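Local coordinates for protein cDNA FLJ56608, highly similar to Homo sapiens chloride channel, calcium activated, family member 1 (CLCA1), mRNA (Homo sapiens, PDB 6PYO) that probably helps regulate calcium-activated chloride conductance and mucus production, being the VWA domain of a secreted, self-cleaving metalloprotease of the CLCR family, at residues 43-48 with 100-105; 60-63 with 68-71. One frame throughout, in Å; residues are numbered along the deposited sequence.

How the contacts relate
From the N terminus, the chain runs through strand 8-14 and helix 24-39. Contact 1 begins at 43-48, the loop and first residues of strand 45-51. The chain turns back into the antiparallel edge strand 55-63. Contact 2 then closes a short loop, tying 60-63 to the start of helix 67-74. The chain goes on through helix 87-99 to 100-105, which returns to W45 and closes the longer loop of contact 1. Contact 2 thus lies within that longer loop. The two meet in the sheet, where V46 N is 2.7 Å from I62 O in a probable hydrogen bond between neighbouring strands. They work on opposite faces of this edge: contact 1 ties it to the loop after helix 87-99, contact 2 to helix 67-74.

Contact 1: 43-48 with 100-105; sequences GSWVGM and KKYPTD
Y102 OH lies over one face of the W45 indole, 3.2 Å above its plane and shifted toward the rim. K101 NZ gives Y102 OH a weak hydrogen bond, at 3.4 Å. W45 NE1 is close to this hydroxyl but at a poor angle; its N-H is bonded to Q6 OE1 instead. That bond helps fix the turn of the indole. The tyrosine comes in edge first, making an edge-to-face pair with the five-membered ring. The centroids of the W45 five-membered ring and the Y102 ring are 5.1 Å apart, and the planes meet at 57°. Y102 CE2 and W45 CG pack at 4.0 Å. K101 covers the six-membered ring on the same face. Its chain bends at chi2 (-100°) and chi3 (-91°), which curls the amine back over the indole. K101 CE makes a CH-pi contact 4.2 Å from the centroid of the W45 six-membered ring. K101 NZ adds an off-centre cation-pi contact, coming within 3.6 Å of W45 CH2. The site is on the surface of the VWA domain. W45 starts strand 45-51, and its backbone bonds to R7 and V9. Residues 100-105 lie between helix 87-99 and strand 108-113, and Y102 also packs on I8 of strand 8-14 and L61 of strand 55-63.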
# COMPACT_ATOMS: atom_id res chain seq x y z
N GLY A 43 3.64 -14.11 11.50
CA GLY A 43 4.19 -14.91 10.43
C GLY A 43 4.03 -14.33 9.05
O GLY A 43 4.64 -14.83 8.10
N SER A 44 3.26 -13.26 8.92
CA SER A 44 3.15 -12.55 7.66
C SER A 44 4.44 -11.82 7.30
O SER A 44 5.14 -11.28 8.16
CB SER A 44 2.05 -11.51 7.75
OG SER A 44 0.84 -12.14 8.05
N TRP A 45 4.72 -11.77 5.97
CA TRP A 45 5.75 -10.95 5.39
C TRP A 45 5.14 -9.61 5.02
O TRP A 45 4.09 -9.57 4.37
CB TRP A 45 6.37 -11.65 4.16
CG TRP A 45 7.12 -12.87 4.57
CD1 TRP A 45 6.65 -14.16 4.66
CD2 TRP A 45 8.49 -12.92 4.99
NE1 TRP A 45 7.66 -15.01 5.08
CE2 TRP A 45 8.79 -14.26 5.31
CE3 TRP A 45 9.49 -11.95 5.12
CZ2 TRP A 45 10.06 -14.65 5.75
CZ3 TRP A 45 10.73 -12.34 5.56
CH2 TRP A 45 11.00 -13.68 5.87
N VAL A 46 5.81 -8.52 5.38
CA VAL A 46 5.20 -7.20 5.30
C VAL A 46 6.26 -6.21 4.87
O VAL A 46 7.32 -6.12 5.50
CB VAL A 46 4.57 -6.75 6.64
CG1 VAL A 46 4.09 -5.30 6.50
CG2 VAL A 46 3.42 -7.67 7.00
N GLY A 47 5.96 -5.45 3.81
CA GLY A 47 6.83 -4.40 3.34
C GLY A 47 6.09 -3.08 3.34
O GLY A 47 4.88 -3.03 3.57
N MET A 48 6.82 -2.01 3.06
CA MET A 48 6.22 -0.69 3.15
C MET A 48 6.89 0.24 2.16
O MET A 48 8.12 0.44 2.18
CB MET A 48 6.28 -0.12 4.57
CG MET A 48 5.88 1.36 4.63
SD MET A 48 5.83 2.07 6.32
CE MET A 48 5.69 0.58 7.32
N LYS A 100 11.51 -9.41 -4.60
CA LYS A 100 12.85 -9.75 -4.11
C LYS A 100 12.87 -11.12 -3.45
O LYS A 100 13.94 -11.70 -3.27
CB LYS A 100 13.39 -8.71 -3.13
CG LYS A 100 13.60 -7.32 -3.78
CD LYS A 100 14.84 -6.64 -3.24
CE LYS A 100 14.76 -5.12 -3.35
NZ LYS A 100 14.80 -4.61 -4.75
N LYS A 101 11.70 -11.66 -3.06
CA LYS A 101 11.62 -12.92 -2.33
C LYS A 101 10.59 -13.87 -2.92
O LYS A 101 10.80 -15.10 -2.89
CB LYS A 101 11.26 -12.68 -0.83
CG LYS A 101 12.38 -12.10 0.03
CD LYS A 101 13.07 -13.22 0.84
CE LYS A 101 12.43 -13.41 2.23
NZ LYS A 101 12.71 -14.75 2.86
N TYR A 102 9.49 -13.35 -3.44
CA TYR A 102 8.30 -14.13 -3.69
C TYR A 102 7.59 -13.65 -4.95
O TYR A 102 7.72 -12.48 -5.34
CB TYR A 102 7.33 -14.04 -2.51
CG TYR A 102 7.91 -14.56 -1.21
CD1 TYR A 102 8.23 -15.91 -1.05
CD2 TYR A 102 8.12 -13.72 -0.12
CE1 TYR A 102 8.77 -16.40 0.14
CE2 TYR A 102 8.66 -14.19 1.07
CZ TYR A 102 8.99 -15.53 1.19
OH TYR A 102 9.53 -15.99 2.39
N PRO A 103 6.81 -14.51 -5.58
CA PRO A 103 5.86 -14.04 -6.60
C PRO A 103 4.80 -13.11 -6.01
O PRO A 103 4.50 -13.13 -4.81
CB PRO A 103 5.21 -15.32 -7.13
CG PRO A 103 5.81 -16.48 -6.34
CD PRO A 103 6.57 -15.92 -5.19
N THR A 104 4.22 -12.29 -6.88
CA THR A 104 3.17 -11.37 -6.49
C THR A 104 1.78 -12.00 -6.57
O THR A 104 0.86 -11.52 -5.90
CB THR A 104 3.21 -10.11 -7.36
OG1 THR A 104 3.39 -10.48 -8.73
CG2 THR A 104 4.35 -9.21 -6.93
N ASP A 105 1.62 -13.08 -7.31
CA ASP A 105 0.31 -13.74 -7.41
C ASP A 105 -0.17 -14.22 -6.04
O ASP A 105 0.46 -15.07 -5.41
CB ASP A 105 0.37 -14.91 -8.40
CG ASP A 105 -1.00 -15.23 -9.06
OD1 ASP A 105 -2.09 -15.01 -8.45
OD2 ASP A 105 -0.98 -15.73 -10.22

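Contact 2: 60-63 with 68-71; sequences ELIQ and SDRD
I62 and D69 meet through carbon: I62 CD1 touches D69 CB at 3.9 Å. With CG1 between the backbone N and the carbonyl carbon (chi1 68°), the longer branch of I62 is turned to the helix side and CD1 makes the touch. Beside this contact, D69 OD2 comes to 3.2 Å from Q63 O. Both are acceptors, so this is close approach without a bond. What holds the carboxylate here is N65, whose backbone N-H bonds to OD2 from the turn between strand and helix. In the same turn, S66 OG is hydrogen-bonded to D69 N. The side chain of Q63 leaves the backbone away from the helix. Its OE1 bonds to N65 ND2 and its NE2 to G43 O, linking the turn to the loop that leads into strand 45-51. I62 also packs on T72 and L73, farther along helix 67-74. This is the short strand-to-helix connection at the outer strand 55-63 of the VWA sheet. With an alanine at D69, the N65 N-H would probably lose its acceptor, and the turn would be less firmly held. Two acceptor oxygens lie side by side without a proton between them. The N65 N-H and the helix N terminus probably ease their repulsion.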
# COMPACT_ATOMS: atom_id res chain seq x y z
N GLU A 60 11.78 -3.24 3.14
CA GLU A 60 11.70 -4.50 2.45
C GLU A 60 10.77 -5.44 3.22
O GLU A 60 10.36 -5.17 4.36
CB GLU A 60 13.09 -5.12 2.32
CG GLU A 60 14.12 -4.20 1.67
CD GLU A 60 14.06 -4.21 0.15
OE1 GLU A 60 15.07 -3.83 -0.48
OE2 GLU A 60 12.99 -4.58 -0.41
N LEU A 61 10.46 -6.56 2.61
CA LEU A 61 9.64 -7.54 3.31
C LEU A 61 10.33 -7.93 4.60
O LEU A 61 11.48 -8.37 4.59
CB LEU A 61 9.42 -8.76 2.43
CG LEU A 61 8.48 -8.60 1.24
CD1 LEU A 61 8.33 -10.00 0.62
CD2 LEU A 61 7.14 -8.00 1.65
N ILE A 62 9.65 -7.73 5.72
CA ILE A 62 10.07 -8.35 6.97
C ILE A 62 8.90 -9.13 7.56
O ILE A 62 7.72 -8.85 7.29
CB ILE A 62 10.63 -7.32 7.97
CG1 ILE A 62 9.54 -6.39 8.47
CG2 ILE A 62 11.72 -6.47 7.35
CD1 ILE A 62 9.69 -6.11 9.99
N GLN A 63 9.23 -10.16 8.32
CA GLN A 63 8.24 -11.05 8.86
C GLN A 63 7.79 -10.55 10.24
O GLN A 63 8.58 -10.02 11.02
CB GLN A 63 8.82 -12.46 8.96
CG GLN A 63 7.74 -13.54 8.94
CD GLN A 63 8.36 -14.87 9.01
OE1 GLN A 63 9.51 -14.99 9.41
NE2 GLN A 63 7.62 -15.90 8.60
N SER A 68 8.19 -5.94 18.33
CA SER A 68 9.21 -5.06 17.81
C SER A 68 9.11 -4.93 16.30
O SER A 68 9.33 -3.85 15.76
CB SER A 68 10.61 -5.53 18.21
OG SER A 68 10.67 -5.62 19.62
N ASP A 69 8.78 -6.02 15.60
CA ASP A 69 8.61 -5.91 14.14
C ASP A 69 7.45 -4.98 13.78
O ASP A 69 7.56 -4.13 12.89
CB ASP A 69 8.36 -7.27 13.50
CG ASP A 69 9.42 -8.29 13.80
OD1 ASP A 69 10.63 -7.91 13.69
OD2 ASP A 69 9.04 -9.47 14.09
N ARG A 70 6.32 -5.13 14.48
CA ARG A 70 5.22 -4.20 14.23
C ARG A 70 5.67 -2.77 14.46
O ARG A 70 5.38 -1.88 13.65
CB ARG A 70 4.04 -4.53 15.14
CG ARG A 70 3.60 -6.00 15.06
CD ARG A 70 2.41 -6.23 15.96
NE ARG A 70 1.97 -7.62 15.87
CZ ARG A 70 1.15 -8.05 14.94
NH1 ARG A 70 0.69 -7.18 14.04
NH2 ARG A 70 0.79 -9.33 14.88
N ASP A 71 6.33 -2.53 15.60
CA ASP A 71 6.75 -1.18 15.98
C ASP A 71 7.72 -0.59 14.98
O ASP A 71 7.65 0.60 14.65
CB ASP A 71 7.44 -1.20 17.35
CG ASP A 71 6.48 -1.02 18.50
OD1 ASP A 71 5.48 -0.29 18.32
OD2 ASP A 71 6.71 -1.62 19.57